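Tetraacyldisaccharide 4'-kinase (Aquifex aeolicus, PDB 4EHX) probably transfers the gamma-phosphate of ATP to the 4'-position of a tetraacyldisaccharide 1-phosphate, forming lipid IVA in lipid A biosynthesis. Local coordinates at residues A[30-38]-A[120-128]; A[137-145]-A[171-180]. All coordinates share one frame; numbering follows the deposited sequence.

Contact 1: residues A[30-38]-A[120-128]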
loop_
_atom_site.group_PDB
_atom_site.type_symbol
_atom_site.label_atom_id
_atom_site.label_comp_id
_atom_site.label_asym_id
_atom_site.label_seq_id
_atom_site.Cartn_x
_atom_site.Cartn_y
_atom_site.Cartn_z
ATOM N N LYS A 30 -18.828 -15.573 -10.711
ATOM C CA LYS A 30 -19.285 -15.562 -9.336
ATOM C C LYS A 30 -18.516 -14.547 -8.493
ATOM O O LYS A 30 -17.286 -14.442 -8.589
ATOM C CB LYS A 30 -19.147 -16.957 -8.722
ATOM C CG LYS A 30 -19.825 -17.109 -7.357
ATOM C CD LYS A 30 -20.133 -18.573 -7.081
ATOM C CE LYS A 30 -20.492 -18.804 -5.623
ATOM N NZ LYS A 30 -20.209 -20.210 -5.195
ATOM N N ILE A 31 -19.273 -13.772 -7.724
ATOM C CA ILE A 31 -18.715 -12.885 -6.717
ATOM C C ILE A 31 -19.019 -13.497 -5.349
ATOM O O ILE A 31 -20.184 -13.634 -4.970
ATOM C CB ILE A 31 -19.280 -11.460 -6.855
ATOM C CG1 ILE A 31 -18.870 -10.893 -8.229
ATOM C CG2 ILE A 31 -18.744 -10.557 -5.723
ATOM C CD1 ILE A 31 -19.510 -9.553 -8.591
ATOM N N LYS A 32 -17.970 -13.893 -4.635
ATOM C CA LYS A 32 -18.129 -14.582 -3.346
ATOM C C LYS A 32 -18.291 -13.596 -2.197
ATOM O O LYS A 32 -17.798 -12.485 -2.263
ATOM C CB LYS A 32 -16.937 -15.513 -3.112
ATOM C CG LYS A 32 -16.742 -16.475 -4.291
ATOM C CD LYS A 32 -15.556 -17.409 -4.111
ATOM C CE LYS A 32 -15.878 -18.511 -3.125
ATOM N NZ LYS A 32 -17.232 -19.080 -3.372
ATOM N N LYS A 33 -18.964 -14.015 -1.131
ATOM C CA LYS A 33 -19.295 -13.093 -0.053
ATOM C C LYS A 33 -18.845 -13.620 1.295
ATOM O O LYS A 33 -19.342 -14.643 1.756
ATOM C CB LYS A 33 -20.810 -12.863 -0.034
ATOM C CG LYS A 33 -21.308 -12.048 1.146
ATOM C CD LYS A 33 -21.123 -10.573 0.931
ATOM C CE LYS A 33 -21.936 -9.751 1.934
ATOM N NZ LYS A 33 -21.516 -10.007 3.352
ATOM N N LEU A 34 -17.898 -12.936 1.927
ATOM C CA LEU A 34 -17.530 -13.266 3.310
ATOM C C LEU A 34 -18.603 -12.772 4.286
ATOM O O LEU A 34 -19.303 -11.796 4.001
ATOM C CB LEU A 34 -16.165 -12.667 3.666
ATOM C CG LEU A 34 -14.981 -13.336 2.957
ATOM C CD1 LEU A 34 -13.726 -12.467 3.080
ATOM C CD2 LEU A 34 -14.724 -14.745 3.518
ATOM N N PRO A 35 -18.749 -13.465 5.434
ATOM C CA PRO A 35 -19.804 -13.155 6.409
ATOM C C PRO A 35 -19.472 -12.001 7.353
ATOM O O PRO A 35 -20.234 -11.777 8.289
ATOM C CB PRO A 35 -19.935 -14.459 7.205
ATOM C CG PRO A 35 -18.555 -15.039 7.174
ATOM C CD PRO A 35 -18.037 -14.710 5.776
ATOM N N VAL A 36 -18.364 -11.294 7.140
ATOM C CA VAL A 36 -18.138 -10.044 7.861
ATOM C C VAL A 36 -17.861 -8.958 6.825
ATOM O O VAL A 36 -17.603 -9.271 5.678
ATOM C CB VAL A 36 -16.953 -10.133 8.873
ATOM C CG1 VAL A 36 -17.234 -11.172 9.949
ATOM C CG2 VAL A 36 -15.629 -10.439 8.155
ATOM N N PRO A 37 -17.902 -7.685 7.234
ATOM C CA PRO A 37 -17.640 -6.578 6.305
ATOM C C PRO A 37 -16.235 -6.601 5.680
ATOM O O PRO A 37 -15.244 -7.007 6.315
ATOM C CB PRO A 37 -17.828 -5.331 7.177
ATOM C CG PRO A 37 -18.745 -5.779 8.283
ATOM C CD PRO A 37 -18.323 -7.200 8.563
ATOM N N VAL A 38 -16.195 -6.211 4.404
ATOM C CA VAL A 38 -14.980 -6.153 3.618
ATOM C C VAL A 38 -14.868 -4.764 2.998
ATOM O O VAL A 38 -15.771 -4.296 2.291
ATOM C CB VAL A 38 -14.992 -7.209 2.485
ATOM C CG1 VAL A 38 -13.746 -7.063 1.614
ATOM C CG2 VAL A 38 -15.078 -8.617 3.092
ATOM N N TYR A 120 -10.769 -14.428 -0.905
ATOM C CA TYR A 120 -11.829 -15.144 -0.205
ATOM C C TYR A 120 -11.293 -16.282 0.677
ATOM O O TYR A 120 -11.644 -16.381 1.862
ATOM C CB TYR A 120 -12.863 -15.685 -1.201
ATOM C CG TYR A 120 -14.003 -16.427 -0.543
ATOM C CD1 TYR A 120 -15.095 -15.742 -0.024
ATOM C CD2 TYR A 120 -13.987 -17.816 -0.439
ATOM C CE1 TYR A 120 -16.150 -16.426 0.589
ATOM C CE2 TYR A 120 -15.032 -18.500 0.159
ATOM C CZ TYR A 120 -16.111 -17.800 0.662
ATOM O OH TYR A 120 -17.146 -18.480 1.260
ATOM N N LYS A 121 -10.455 -17.152 0.105
ATOM C CA LYS A 121 -9.852 -18.236 0.888
ATOM C C LYS A 121 -9.019 -17.699 2.047
ATOM O O LYS A 121 -8.977 -18.303 3.112
ATOM C CB LYS A 121 -8.984 -19.148 0.012
ATOM C CG LYS A 121 -9.776 -19.975 -0.982
ATOM C CD LYS A 121 -8.849 -20.808 -1.868
ATOM C CE LYS A 121 -9.638 -21.796 -2.711
ATOM N NZ LYS A 121 -10.878 -21.183 -3.266
ATOM N N GLY A 122 -8.341 -16.575 1.833
ATOM C CA GLY A 122 -7.580 -15.938 2.898
ATOM C C GLY A 122 -8.543 -15.512 3.996
ATOM O O GLY A 122 -8.273 -15.695 5.184
ATOM N N GLY A 123 -9.680 -14.958 3.592
ATOM C CA GLY A 123 -10.717 -14.568 4.533
ATOM C C GLY A 123 -11.248 -15.746 5.337
ATOM O O GLY A 123 -11.479 -15.626 6.531
ATOM N N LEU A 124 -11.459 -16.892 4.692
ATOM C CA LEU A 124 -11.950 -18.061 5.421
ATOM C C LEU A 124 -10.957 -18.530 6.476
ATOM O O LEU A 124 -11.342 -18.875 7.588
ATOM C CB LEU A 124 -12.268 -19.231 4.473
ATOM C CG LEU A 124 -13.473 -19.066 3.546
ATOM C CD1 LEU A 124 -13.788 -20.392 2.847
ATOM C CD2 LEU A 124 -14.680 -18.566 4.316
ATOM N N LEU A 125 -9.678 -18.567 6.123
ATOM C CA LEU A 125 -8.670 -19.002 7.088
ATOM C C LEU A 125 -8.634 -18.034 8.267
ATOM O O LEU A 125 -8.523 -18.444 9.420
ATOM C CB LEU A 125 -7.286 -19.084 6.441
ATOM C CG LEU A 125 -6.154 -19.393 7.429
ATOM C CD1 LEU A 125 -6.277 -20.819 7.972
ATOM C CD2 LEU A 125 -4.789 -19.181 6.788
ATOM N N ALA A 126 -8.716 -16.742 7.968
ATOM C CA ALA A 126 -8.711 -15.737 9.020
ATOM C C ALA A 126 -9.919 -15.920 9.938
ATOM O O ALA A 126 -9.797 -15.850 11.157
ATOM C CB ALA A 126 -8.696 -14.326 8.413
ATOM N N LEU A 127 -11.093 -16.146 9.356
ATOM C CA LEU A 127 -12.279 -16.310 10.185
ATOM C C LEU A 127 -12.109 -17.488 11.136
ATOM O O LEU A 127 -12.498 -17.419 12.296
ATOM C CB LEU A 127 -13.538 -16.471 9.330
ATOM C CG LEU A 127 -13.973 -15.155 8.674
ATOM C CD1 LEU A 127 -14.932 -15.409 7.521
ATOM C CD2 LEU A 127 -14.574 -14.193 9.709
ATOM N N GLU A 128 -11.491 -18.552 10.642
ATOM C CA GLU A 128 -11.278 -19.754 11.433
ATOM C C GLU A 128 -10.272 -19.532 12.563
ATOM O O GLU A 128 -10.507 -19.935 13.698
ATOM C CB GLU A 128 -10.812 -20.886 10.516
ATOM C CG GLU A 128 -10.496 -22.194 11.218
ATOM C CD GLU A 128 -10.067 -23.271 10.240
ATOM O OE1 GLU A 128 -9.898 -22.957 9.041
ATOM O OE2 GLU A 128 -9.901 -24.432 10.669
#
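The irregular segment around Leu34 passes the helical turn of Tyr120 with CA atoms 7.0 Å apart, and by Val36 and Leu127 the two backbones have drawn apart to 8.9 Å. With that spacing, side chains make the contact, and the aromatic ring of Tyr120 takes the largest share. Lys32 crosses it at about a right angle: bends at chi3 and chi4 (76° and 44°) curl the end of the lysine over one face, so that CE makes a CH-pi contact 3.6 Å from the ring centroid. The ammonium follows as a cation-pi partner, Lys32 NZ lying 4.5 Å from the centroid of the Tyr120 ring and 22° off its normal. The backbone carbonyl of Lys33 meets the edge of the same ring near its plane, while Leu34 approaches obliquely, its CD2 3.7 Å from Tyr120 CE1. A leucine in place of Tyr120 would probably leave the Lys32 ammonium without its aromatic partner and open a gap beside Leu34.

The two methyls of Leu34 divide their work. CD1 rests 3.9 Å from Gly123 CA, where a CB on Gly123 would probably collide with that methyl; CD2 also reaches Leu124 and Leu127. One turn further along the helix, Leu127 splits its own branches, its CD1 abutting the Pro35 ring (3.6 Å to Pro35 CD) and its CD2 sliding past Val36. The result is a partly buried apolar seam with a charged end. It docks the connection between helix 7-25 and strand 38-43 onto helix 119-130, while Phe135 of strand 134-138 touches Leu34, Val36 and Ala126 and so joins loop and helix to the parallel strands.

Contact 2: residues A[137-145]-A[171-180]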
loop_
_atom_site.group_PDB
_atom_site.type_symbol
_atom_site.label_atom_id
_atom_site.label_comp_id
_atom_site.label_asym_id
_atom_site.label_seq_id
_atom_site.Cartn_x
_atom_site.Cartn_y
_atom_site.Cartn_z
ATOM N N LEU A 137 -8.957 -5.196 2.141
ATOM C CA LEU A 137 -8.156 -5.748 1.061
ATOM C C LEU A 137 -7.127 -4.681 0.743
ATOM O O LEU A 137 -7.473 -3.538 0.407
ATOM C CB LEU A 137 -8.998 -6.012 -0.201
ATOM C CG LEU A 137 -10.357 -6.701 -0.029
ATOM C CD1 LEU A 137 -10.956 -7.048 -1.418
ATOM C CD2 LEU A 137 -10.219 -7.975 0.808
ATOM N N ASP A 138 -5.855 -5.017 0.867
ATOM C CA ASP A 138 -4.883 -4.067 0.383
ATOM C C ASP A 138 -4.709 -4.420 -1.100
ATOM O O ASP A 138 -4.451 -5.566 -1.477
ATOM C CB ASP A 138 -3.587 -4.053 1.204
ATOM C CG ASP A 138 -2.723 -5.245 0.946
ATOM O OD1 ASP A 138 -3.261 -6.233 0.430
ATOM O OD2 ASP A 138 -1.514 -5.204 1.272
ATOM N N ASP A 139 -4.911 -3.441 -1.943
ATOM C CA ASP A 139 -4.806 -3.674 -3.359
ATOM C C ASP A 139 -5.873 -4.655 -3.867
ATOM O O ASP A 139 -5.568 -5.674 -4.489
ATOM C CB ASP A 139 -3.395 -4.145 -3.721
ATOM C CG ASP A 139 -3.086 -3.894 -5.174
ATOM O OD1 ASP A 139 -3.675 -2.931 -5.705
ATOM O OD2 ASP A 139 -2.305 -4.650 -5.787
ATOM N N GLY A 140 -7.134 -4.325 -3.619
ATOM C CA GLY A 140 -8.204 -5.247 -3.928
ATOM C C GLY A 140 -9.164 -4.779 -5.003
ATOM O O GLY A 140 -10.145 -5.470 -5.271
ATOM N N PHE A 141 -8.902 -3.631 -5.633
ATOM C CA PHE A 141 -9.859 -3.100 -6.640
ATOM C C PHE A 141 -10.137 -4.053 -7.822
ATOM O O PHE A 141 -11.278 -4.178 -8.289
ATOM C CB PHE A 141 -9.406 -1.728 -7.181
ATOM C CG PHE A 141 -10.479 -0.981 -7.938
ATOM C CD1 PHE A 141 -11.536 -0.368 -7.264
ATOM C CD2 PHE A 141 -10.417 -0.860 -9.316
ATOM C CE1 PHE A 141 -12.529 0.337 -7.973
ATOM C CE2 PHE A 141 -11.390 -0.146 -10.031
ATOM C CZ PHE A 141 -12.448 0.445 -9.355
ATOM N N GLN A 142 -9.099 -4.720 -8.304
ATOM C CA GLN A 142 -9.235 -5.665 -9.418
ATOM C C GLN A 142 -9.732 -7.064 -9.004
ATOM O O GLN A 142 -10.085 -7.883 -9.863
ATOM C CB GLN A 142 -7.886 -5.813 -10.136
ATOM C CG GLN A 142 -7.478 -4.598 -10.978
ATOM C CD GLN A 142 -6.984 -3.429 -10.137
ATOM O OE1 GLN A 142 -6.264 -3.614 -9.149
ATOM N NE2 GLN A 142 -7.362 -2.224 -10.527
ATOM N N HIS A 143 -9.731 -7.358 -7.706
ATOM C CA HIS A 143 -10.083 -8.707 -7.250
ATOM C C HIS A 143 -11.599 -8.884 -7.127
ATOM O O HIS A 143 -12.128 -9.072 -6.026
ATOM C CB HIS A 143 -9.373 -9.052 -5.930
ATOM C CG HIS A 143 -9.330 -10.525 -5.648
ATOM N ND1 HIS A 143 -8.459 -11.378 -6.295
ATOM C CD2 HIS A 143 -10.055 -11.299 -4.804
ATOM C CE1 HIS A 143 -8.654 -12.615 -5.867
ATOM N NE2 HIS A 143 -9.618 -12.595 -4.962
ATOM N N ARG A 144 -12.294 -8.839 -8.264
ATOM C CA ARG A 144 -13.748 -8.699 -8.263
ATOM C C ARG A 144 -14.474 -9.945 -7.783
ATOM O O ARG A 144 -15.648 -9.877 -7.407
ATOM C CB ARG A 144 -14.249 -8.286 -9.648
ATOM C CG ARG A 144 -13.715 -6.924 -10.085
ATOM C CD ARG A 144 -14.371 -6.431 -11.374
ATOM N NE ARG A 144 -15.797 -6.128 -11.211
ATOM C CZ ARG A 144 -16.588 -5.728 -12.206
ATOM N NH1 ARG A 144 -16.091 -5.573 -13.437
ATOM N NH2 ARG A 144 -17.875 -5.493 -11.985
ATOM N N LYS A 145 -13.765 -11.071 -7.779
ATOM C CA LYS A 145 -14.319 -12.324 -7.275
ATOM C C LYS A 145 -14.732 -12.220 -5.803
ATOM O O LYS A 145 -15.547 -13.005 -5.337
ATOM C CB LYS A 145 -13.312 -13.480 -7.448
ATOM C CG LYS A 145 -13.870 -14.861 -7.085
ATOM C CD LYS A 145 -12.780 -15.880 -6.710
ATOM C CE LYS A 145 -11.658 -15.956 -7.722
ATOM N NZ LYS A 145 -10.898 -17.259 -7.620
ATOM N N ARG A 171 -3.692 -0.237 -15.010
ATOM C CA ARG A 171 -4.024 -1.660 -15.008
ATOM C C ARG A 171 -5.392 -1.893 -15.641
ATOM O O ARG A 171 -5.678 -2.993 -16.113
ATOM C CB ARG A 171 -3.994 -2.230 -13.577
ATOM C CG ARG A 171 -2.577 -2.426 -13.040
ATOM C CD ARG A 171 -2.562 -3.157 -11.698
ATOM N NE ARG A 171 -3.012 -2.304 -10.605
ATOM C CZ ARG A 171 -2.985 -2.656 -9.325
ATOM N NH1 ARG A 171 -2.523 -3.850 -8.968
ATOM N NH2 ARG A 171 -3.418 -1.814 -8.398
ATOM N N GLU A 172 -6.238 -0.861 -15.604
ATOM C CA GLU A 172 -7.589 -0.894 -16.180
ATOM C C GLU A 172 -7.920 0.476 -16.735
ATOM O O GLU A 172 -7.403 1.485 -16.241
ATOM C CB GLU A 172 -8.649 -1.163 -15.110
ATOM C CG GLU A 172 -8.433 -2.338 -14.241
ATOM C CD GLU A 172 -9.648 -2.594 -13.380
ATOM O OE1 GLU A 172 -9.592 -2.314 -12.161
ATOM O OE2 GLU A 172 -10.669 -3.060 -13.936
ATOM N N PRO A 173 -8.829 0.525 -17.723
ATOM C CA PRO A 173 -9.280 1.784 -18.325
ATOM C C PRO A 173 -9.928 2.662 -17.279
ATOM O O PRO A 173 -10.519 2.152 -16.327
ATOM C CB PRO A 173 -10.344 1.331 -19.324
ATOM C CG PRO A 173 -9.988 -0.077 -19.651
ATOM C CD PRO A 173 -9.397 -0.655 -18.408
ATOM N N LEU A 174 -9.824 3.975 -17.464
ATOM C CA LEU A 174 -10.394 4.937 -16.524
ATOM C C LEU A 174 -11.913 4.807 -16.339
ATOM O O LEU A 174 -12.441 5.214 -15.311
ATOM C CB LEU A 174 -10.025 6.364 -16.944
ATOM C CG LEU A 174 -8.547 6.768 -16.894
ATOM C CD1 LEU A 174 -8.346 8.155 -17.518
ATOM C CD2 LEU A 174 -8.006 6.733 -15.463
ATOM N N LYS A 175 -12.627 4.254 -17.322
ATOM C CA LYS A 175 -14.075 4.079 -17.162
ATOM C C LYS A 175 -14.416 3.237 -15.924
ATOM O O LYS A 175 -15.513 3.343 -15.371
ATOM C CB LYS A 175 -14.715 3.447 -18.414
ATOM C CG LYS A 175 -14.418 1.960 -18.594
ATOM C CD LYS A 175 -15.098 1.371 -19.854
ATOM C CE LYS A 175 -14.870 -0.141 -19.914
ATOM N NZ LYS A 175 -15.614 -0.808 -21.031
ATOM N N GLU A 176 -13.483 2.392 -15.499
ATOM C CA GLU A 176 -13.712 1.520 -14.344
ATOM C C GLU A 176 -13.737 2.260 -13.009
ATOM O O GLU A 176 -14.026 1.677 -11.969
ATOM C CB GLU A 176 -12.692 0.377 -14.317
ATOM C CG GLU A 176 -12.791 -0.527 -15.537
ATOM C CD GLU A 176 -14.164 -1.171 -15.686
ATOM O OE1 GLU A 176 -14.542 -1.489 -16.828
ATOM O OE2 GLU A 176 -14.863 -1.371 -14.662
ATOM N N ILE A 177 -13.438 3.548 -13.035
ATOM C CA ILE A 177 -13.685 4.387 -11.868
ATOM C C ILE A 177 -15.131 4.211 -11.381
ATOM O O ILE A 177 -15.416 4.323 -10.189
ATOM C CB ILE A 177 -13.366 5.869 -12.175
ATOM C CG1 ILE A 177 -11.846 6.057 -12.222
ATOM C CG2 ILE A 177 -13.984 6.805 -11.120
ATOM C CD1 ILE A 177 -11.398 7.394 -12.808
ATOM N N ARG A 178 -16.039 3.895 -12.300
ATOM C CA ARG A 178 -17.437 3.673 -11.930
ATOM C C ARG A 178 -17.666 2.598 -10.852
ATOM O O ARG A 178 -18.693 2.621 -10.166
ATOM C CB ARG A 178 -18.291 3.363 -13.173
ATOM C CG ARG A 178 -18.016 2.010 -13.826
ATOM C CD ARG A 178 -18.769 1.923 -15.163
ATOM N NE ARG A 178 -18.468 0.692 -15.892
ATOM C CZ ARG A 178 -18.651 0.535 -17.204
ATOM N NH1 ARG A 178 -19.126 1.538 -17.936
ATOM N NH2 ARG A 178 -18.352 -0.620 -17.789
ATOM N N ARG A 179 -16.739 1.650 -10.714
ATOM C CA ARG A 179 -16.887 0.597 -9.690
ATOM C C ARG A 179 -16.671 1.093 -8.259
ATOM O O ARG A 179 -17.088 0.434 -7.309
ATOM C CB ARG A 179 -15.954 -0.591 -9.938
ATOM C CG ARG A 179 -16.068 -1.206 -11.315
ATOM C CD ARG A 179 -15.627 -2.667 -11.295
ATOM N NE ARG A 179 -14.271 -2.910 -10.765
ATOM C CZ ARG A 179 -13.155 -2.949 -11.501
ATOM N NH1 ARG A 179 -13.196 -2.724 -12.812
ATOM N NH2 ARG A 179 -11.989 -3.226 -10.930
ATOM N N ALA A 180 -16.017 2.240 -8.103
ATOM C CA ALA A 180 -15.736 2.774 -6.775
ATOM C C ALA A 180 -16.989 3.198 -6.016
ATOM O O ALA A 180 -17.907 3.762 -6.596
ATOM C CB ALA A 180 -14.754 3.960 -6.862
HETATM O O HOH W 1 -13.818 -3.206 -7.985
#
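Close to the predicted ATP-binding P-loop, the turn that leaves strand 134-138 packs against the loop and 3-10 segment preceding strand 182-186. Arg171 grips Asp139 end-on, NH2 to OD1 at 2.9 Å and NH1 to OD2 at 3.3 Å, through syn lone pairs and with the two flat groups only 18° from coplanar. Gln142 OE1 sits over the centre of that guanidinium, whereas Gln142 NE2 donates to Glu172 OE1 (2.8 Å) on its anti side.

Arg179 is layered between Phe141 of the turn and Arg144 just after it. The Phe141 ring lies flat on one face of its guanidinium, centres 4.3 Å apart, and Arg144 CD lies over the rim of the opposite face; a bend at chi3 (-55°) turns the group into this slot. In its plane Arg179 NH2 reaches Phe141 O (2.9 Å), which it meets from above the carbonyl plane, and a water bridges the same oxygen to Arg179 NE. Glu172 takes NH1 and NH2 end-on, and Glu176 OE2 also accepts from NH1.

The guanidinium planes of Arg144 and Arg179 are nearly parallel (5°), Arg179 CD lying over the centre of the Arg144 group, and their NE atoms are 3.6 Å apart. Such closeness of like charges is probably made tolerable by Glu172 and Glu176 on Arg179 and by Asp25, which forms a salt bridge with Arg144 NH2.

Contact 1 closes before contact 2 opens along the chain, and their centres lie about 18 Å apart within one P-loop kinase family region. Helix 119-130, which carries half of contact 1, leads directly into strand 134-138, from which contact 2 starts; strand 38-43 pairs in parallel with that strand, and Val38 packs on Leu137 between the two. The contacts also meet at their other ends, where Lys32 N and Lys145 O, 2.7 Å apart, form a probable hydrogen bond. Contact 1 thus joins the chain leaving helix 7-25 to helix 119-130, away from the annotated sites, and contact 2 joins two loops beside the predicted nucleotide site.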